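Local atomic coordinates of GTP-binding protein (Thermus thermophilus, PDB entry 2DBY), a protein that binds guanine nucleotides, here GDP, and is probably an ATPase that associates with the 70S ribosome and its large subunit. Residues V204-G218 / A231-L245. Sequence-based numbering, arbitrary orientation.
With GDP (guanosine-5'-diphosphate), chain B.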
# COMPACT_ATOMS: atom_id res chain seq x y z
N VAL A 204 4.02 7.39 -3.95
CA VAL A 204 4.07 6.89 -5.33
C VAL A 204 5.09 5.78 -5.49
O VAL A 204 6.17 5.83 -4.86
CB VAL A 204 4.46 8.01 -6.33
CG1 VAL A 204 4.79 7.38 -7.71
CG2 VAL A 204 3.34 9.03 -6.47
N ILE A 205 4.73 4.78 -6.28
CA ILE A 205 5.64 3.68 -6.64
C ILE A 205 5.78 3.74 -8.16
O ILE A 205 4.78 3.78 -8.87
CB ILE A 205 5.03 2.30 -6.31
CG1 ILE A 205 4.77 2.17 -4.81
CG2 ILE A 205 5.98 1.17 -6.81
CD1 ILE A 205 3.73 1.08 -4.52
N TYR A 206 7.00 3.79 -8.69
CA TYR A 206 7.17 3.77 -10.13
C TYR A 206 7.38 2.28 -10.41
O TYR A 206 8.29 1.68 -9.83
CB TYR A 206 8.42 4.52 -10.55
CG TYR A 206 8.29 6.03 -10.61
CD1 TYR A 206 9.43 6.83 -10.64
CD2 TYR A 206 7.05 6.65 -10.67
CE1 TYR A 206 9.34 8.21 -10.72
CE2 TYR A 206 6.94 8.04 -10.75
CZ TYR A 206 8.10 8.81 -10.78
OH TYR A 206 8.02 10.18 -10.87
N VAL A 207 6.55 1.70 -11.27
CA VAL A 207 6.66 0.27 -11.59
C VAL A 207 7.36 0.19 -12.94
O VAL A 207 6.75 0.47 -13.98
CB VAL A 207 5.25 -0.38 -11.67
CG1 VAL A 207 5.36 -1.86 -12.00
CG2 VAL A 207 4.51 -0.19 -10.35
N ALA A 208 8.64 -0.15 -12.92
CA ALA A 208 9.41 -0.25 -14.17
C ALA A 208 9.12 -1.59 -14.82
O ALA A 208 9.54 -2.63 -14.31
CB ALA A 208 10.93 -0.11 -13.88
N ASN A 209 8.38 -1.56 -15.93
CA ASN A 209 8.04 -2.79 -16.66
C ASN A 209 9.20 -3.10 -17.60
O ASN A 209 9.54 -2.30 -18.46
CB ASN A 209 6.75 -2.59 -17.46
CG ASN A 209 6.21 -3.89 -18.02
OD1 ASN A 209 6.61 -4.99 -17.60
ND2 ASN A 209 5.29 -3.79 -18.96
N VAL A 210 9.80 -4.27 -17.41
CA VAL A 210 10.95 -4.66 -18.20
C VAL A 210 10.78 -6.04 -18.83
O VAL A 210 9.85 -6.77 -18.51
CB VAL A 210 12.25 -4.73 -17.33
CG1 VAL A 210 12.56 -3.36 -16.74
CG2 VAL A 210 12.07 -5.74 -16.16
N ALA A 211 11.70 -6.37 -19.74
CA ALA A 211 11.71 -7.70 -20.34
C ALA A 211 12.22 -8.60 -19.20
O ALA A 211 13.02 -8.16 -18.38
CB ALA A 211 12.68 -7.72 -21.52
N GLU A 212 11.79 -9.86 -19.17
CA GLU A 212 12.19 -10.76 -18.08
C GLU A 212 13.69 -10.89 -17.81
O GLU A 212 14.09 -11.10 -16.66
CB GLU A 212 11.59 -12.15 -18.30
CG GLU A 212 11.82 -12.71 -19.68
CD GLU A 212 10.86 -13.86 -20.00
OE1 GLU A 212 9.67 -13.76 -19.64
OE2 GLU A 212 11.31 -14.83 -20.63
N GLU A 213 14.52 -10.76 -18.85
CA GLU A 213 15.98 -10.86 -18.69
C GLU A 213 16.56 -9.77 -17.80
O GLU A 213 17.65 -9.91 -17.26
CB GLU A 213 16.69 -10.80 -20.04
CG GLU A 213 16.34 -9.59 -20.86
CD GLU A 213 15.26 -9.89 -21.90
OE1 GLU A 213 14.33 -10.71 -21.62
OE2 GLU A 213 15.35 -9.30 -22.99
N ASP A 214 15.82 -8.66 -17.66
CA ASP A 214 16.27 -7.55 -16.83
C ASP A 214 15.90 -7.69 -15.35
O ASP A 214 16.21 -6.80 -14.56
CB ASP A 214 15.72 -6.23 -17.38
CG ASP A 214 16.59 -5.65 -18.48
OD1 ASP A 214 17.76 -6.06 -18.58
OD2 ASP A 214 16.11 -4.78 -19.25
N LEU A 215 15.22 -8.77 -14.97
CA LEU A 215 14.85 -8.98 -13.58
C LEU A 215 16.08 -9.51 -12.86
O LEU A 215 16.92 -10.20 -13.46
CB LEU A 215 13.68 -9.98 -13.47
CG LEU A 215 12.36 -9.52 -14.11
CD1 LEU A 215 11.34 -10.67 -14.10
CD2 LEU A 215 11.81 -8.29 -13.34
N PRO A 216 16.16 -9.28 -11.55
CA PRO A 216 15.20 -8.58 -10.69
C PRO A 216 15.30 -7.06 -10.54
O PRO A 216 14.33 -6.43 -10.12
CB PRO A 216 15.43 -9.25 -9.35
CG PRO A 216 16.94 -9.32 -9.33
CD PRO A 216 17.26 -9.84 -10.74
N ASP A 217 16.45 -6.46 -10.85
CA ASP A 217 16.61 -5.01 -10.62
C ASP A 217 16.84 -4.11 -11.83
O ASP A 217 17.13 -2.91 -11.65
CB ASP A 217 17.77 -4.77 -9.64
CG ASP A 217 17.65 -5.58 -8.36
OD1 ASP A 217 16.57 -5.57 -7.75
OD2 ASP A 217 18.65 -6.20 -7.97
N GLY A 218 16.75 -4.65 -13.03
CA GLY A 218 16.98 -3.86 -14.21
C GLY A 218 18.39 -3.30 -14.22
O GLY A 218 18.64 -2.20 -14.70
N ALA A 231 12.79 8.94 -9.61
CA ALA A 231 12.12 8.54 -8.37
C ALA A 231 12.71 9.30 -7.19
O ALA A 231 11.99 9.74 -6.27
CB ALA A 231 12.27 7.02 -8.14
N LEU A 232 14.03 9.48 -7.19
CA LEU A 232 14.66 10.16 -6.07
C LEU A 232 14.19 11.61 -5.99
O LEU A 232 13.99 12.13 -4.89
CB LEU A 232 16.18 10.10 -6.17
CG LEU A 232 16.93 10.46 -4.89
CD1 LEU A 232 16.50 9.49 -3.78
CD2 LEU A 232 18.45 10.38 -5.14
N GLU A 233 13.99 12.24 -7.15
CA GLU A 233 13.54 13.63 -7.21
C GLU A 233 12.08 13.76 -6.83
O GLU A 233 11.67 14.76 -6.24
CB GLU A 233 13.71 14.20 -8.61
CG GLU A 233 15.13 14.24 -9.08
CD GLU A 233 15.26 14.89 -10.44
OE1 GLU A 233 16.41 15.19 -10.83
OE2 GLU A 233 14.23 15.08 -11.12
N GLU A 234 11.30 12.75 -7.16
CA GLU A 234 9.86 12.79 -6.86
C GLU A 234 9.43 12.13 -5.55
O GLU A 234 8.24 12.11 -5.24
CB GLU A 234 9.10 12.14 -8.04
CG GLU A 234 9.32 12.85 -9.38
CD GLU A 234 8.98 14.35 -9.35
OE1 GLU A 234 9.88 15.18 -9.64
OE2 GLU A 234 7.84 14.71 -9.03
N GLY A 235 10.39 11.58 -4.80
CA GLY A 235 10.05 10.93 -3.54
C GLY A 235 9.25 9.64 -3.73
O GLY A 235 8.45 9.26 -2.87
N ALA A 236 9.48 8.95 -4.85
CA ALA A 236 8.78 7.69 -5.17
C ALA A 236 9.70 6.49 -4.93
O ALA A 236 10.93 6.64 -4.88
CB ALA A 236 8.34 7.71 -6.65
N GLU A 237 9.11 5.30 -4.79
CA GLU A 237 9.89 4.08 -4.63
C GLU A 237 9.81 3.39 -5.98
O GLU A 237 8.92 3.71 -6.77
CB GLU A 237 9.28 3.18 -3.57
CG GLU A 237 9.44 3.73 -2.16
CD GLU A 237 10.89 4.06 -1.84
OE1 GLU A 237 11.75 3.17 -2.04
OE2 GLU A 237 11.17 5.19 -1.40
N VAL A 238 10.72 2.46 -6.26
CA VAL A 238 10.74 1.76 -7.56
C VAL A 238 10.59 0.25 -7.39
O VAL A 238 11.19 -0.36 -6.48
CB VAL A 238 12.08 2.04 -8.33
CG1 VAL A 238 12.16 1.21 -9.62
CG2 VAL A 238 12.16 3.52 -8.71
N VAL A 239 9.75 -0.35 -8.22
CA VAL A 239 9.64 -1.81 -8.19
C VAL A 239 9.79 -2.25 -9.64
O VAL A 239 9.14 -1.69 -10.53
CB VAL A 239 8.28 -2.33 -7.71
CG1 VAL A 239 8.36 -3.87 -7.62
CG2 VAL A 239 7.93 -1.75 -6.34
N VAL A 240 10.65 -3.24 -9.87
CA VAL A 240 10.86 -3.71 -11.24
C VAL A 240 10.12 -5.02 -11.47
O VAL A 240 10.28 -5.97 -10.70
CB VAL A 240 12.37 -3.93 -11.52
CG1 VAL A 240 12.58 -4.37 -12.97
CG2 VAL A 240 13.14 -2.65 -11.19
N VAL A 241 9.29 -5.06 -12.51
CA VAL A 241 8.54 -6.28 -12.84
C VAL A 241 8.48 -6.49 -14.34
O VAL A 241 8.74 -5.59 -15.13
CB VAL A 241 7.06 -6.17 -12.37
CG1 VAL A 241 7.00 -5.73 -10.92
CG2 VAL A 241 6.28 -5.21 -13.28
N SER A 242 8.18 -7.72 -14.75
CA SER A 242 7.92 -8.00 -16.16
C SER A 242 6.43 -8.36 -16.13
O SER A 242 6.06 -9.44 -15.65
CB SER A 242 8.71 -9.21 -16.66
OG SER A 242 8.16 -9.60 -17.91
N ALA A 243 5.57 -7.47 -16.63
CA ALA A 243 4.12 -7.72 -16.64
C ALA A 243 3.82 -9.00 -17.39
O ALA A 243 2.96 -9.78 -16.99
CB ALA A 243 3.39 -6.54 -17.32
N ARG A 244 4.48 -9.20 -18.52
CA ARG A 244 4.21 -10.42 -19.28
C ARG A 244 4.54 -11.66 -18.46
O ARG A 244 3.77 -12.63 -18.45
CB ARG A 244 5.02 -10.43 -20.57
CG ARG A 244 4.77 -11.67 -21.40
CD ARG A 244 5.36 -11.56 -22.79
NE ARG A 244 5.31 -12.84 -23.48
CZ ARG A 244 5.77 -13.04 -24.71
NH1 ARG A 244 6.32 -12.04 -25.38
NH2 ARG A 244 5.69 -14.25 -25.26
N LEU A 245 5.68 -11.66 -17.80
CA LEU A 245 6.06 -12.81 -16.98
C LEU A 245 5.04 -13.02 -15.86
O LEU A 245 4.66 -14.15 -15.56
CB LEU A 245 7.44 -12.61 -16.36
CG LEU A 245 7.91 -13.75 -15.45
CD1 LEU A 245 8.06 -15.03 -16.28
CD2 LEU A 245 9.27 -13.38 -14.84
PB GDP B . -1.45 -0.98 -21.89
O1B GDP B . -1.79 -0.16 -23.12
O2B GDP B . -0.60 -0.12 -20.81
O3B GDP B . -2.53 -1.93 -21.34
O3A GDP B . -0.32 -2.02 -22.46
PA GDP B . -0.44 -3.59 -22.81
O1A GDP B . -0.80 -4.34 -21.60
O2A GDP B . -1.55 -3.83 -23.95
O5' GDP B . 1.00 -4.10 -23.32
C5' GDP B . 1.34 -3.42 -24.54
C4' GDP B . 2.28 -4.33 -25.37
O4' GDP B . 3.54 -4.65 -24.65
C3' GDP B . 1.70 -5.70 -25.71
O3' GDP B . 1.69 -6.33 -26.99
C2' GDP B . 2.15 -6.56 -24.51
O2' GDP B . 2.23 -7.93 -24.99
C1' GDP B . 3.60 -6.12 -24.40
N9 GDP B . 4.18 -6.32 -23.04
C8 GDP B . 3.62 -5.93 -21.83
N7 GDP B . 4.40 -6.25 -20.84
C5 GDP B . 5.50 -6.88 -21.33
C6 GDP B . 6.68 -7.45 -20.74
O6 GDP B . 6.83 -7.42 -19.54
N1 GDP B . 7.64 -8.02 -21.56
C2 GDP B . 7.46 -8.04 -22.93
N2 GDP B . 8.42 -8.61 -23.72
N3 GDP B . 6.36 -7.52 -23.49
C4 GDP B . 5.37 -6.93 -22.74
O HOH W 1 6.18 8.14 -2.23
O HOH W 2 12.12 -7.16 -9.11
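Ala236 lies against the ring of Tyr206, a residue of strand 204-209. The Ala236 methyl sits over the centre of the Tyr206 ring, a CH-pi contact with CB 4.1 Å from the ring centroid. Tyr206 CB lies beside Glu237 O. CG stands anti to the carbonyl carbon (chi1 -80°), which lays the ring against the last turn of helix 222-234. Tyr206 CD1 packs on Ala231 CB at 3.8 Å, and CE1 lies against Ala231 CA. OH ends beside Glu234 CG.

The strands run parallel. Six backbone hydrogen bonds link them, from Glu237 N to Val204 O through to Val210 N to Val241 O. Ile205 CG2 meets Val239 CG2 at 3.5 Å, and Val207 CG1 meets Val241 CG2. These residues share a face of the sheet, where helix 270-281 packs on Ile205, Val207 and Val239. Further along, Val210 CG2 touches Val240 CG1. One water donates to both Pro216 O and Val240 O and bridges the loop to the strand.

At the C-terminal ends the contact becomes a base pocket. Asn209 CG is anti to the backbone N (chi1 -169°), and OD1 takes a nearly straight bond from Ala243 N (2.9 Å, 176° at the hydrogen). The donor is tilted from the amide carbonyl plane. Asn209 ND2 bonds Val12 O, tying this amide to the nucleotide-binding loop. Ser242 is the N-cap of helix 243-250: its OG accepts from Leu245 N and donates to GDP O6 at 3.0 Å. Arg244 N also donates to GDP O6, at 3.1 Å. The arrangement is a right-handed beta-alpha-beta unit of a P-loop GTPase, whose two strand ends carry the guanine-recognition loops.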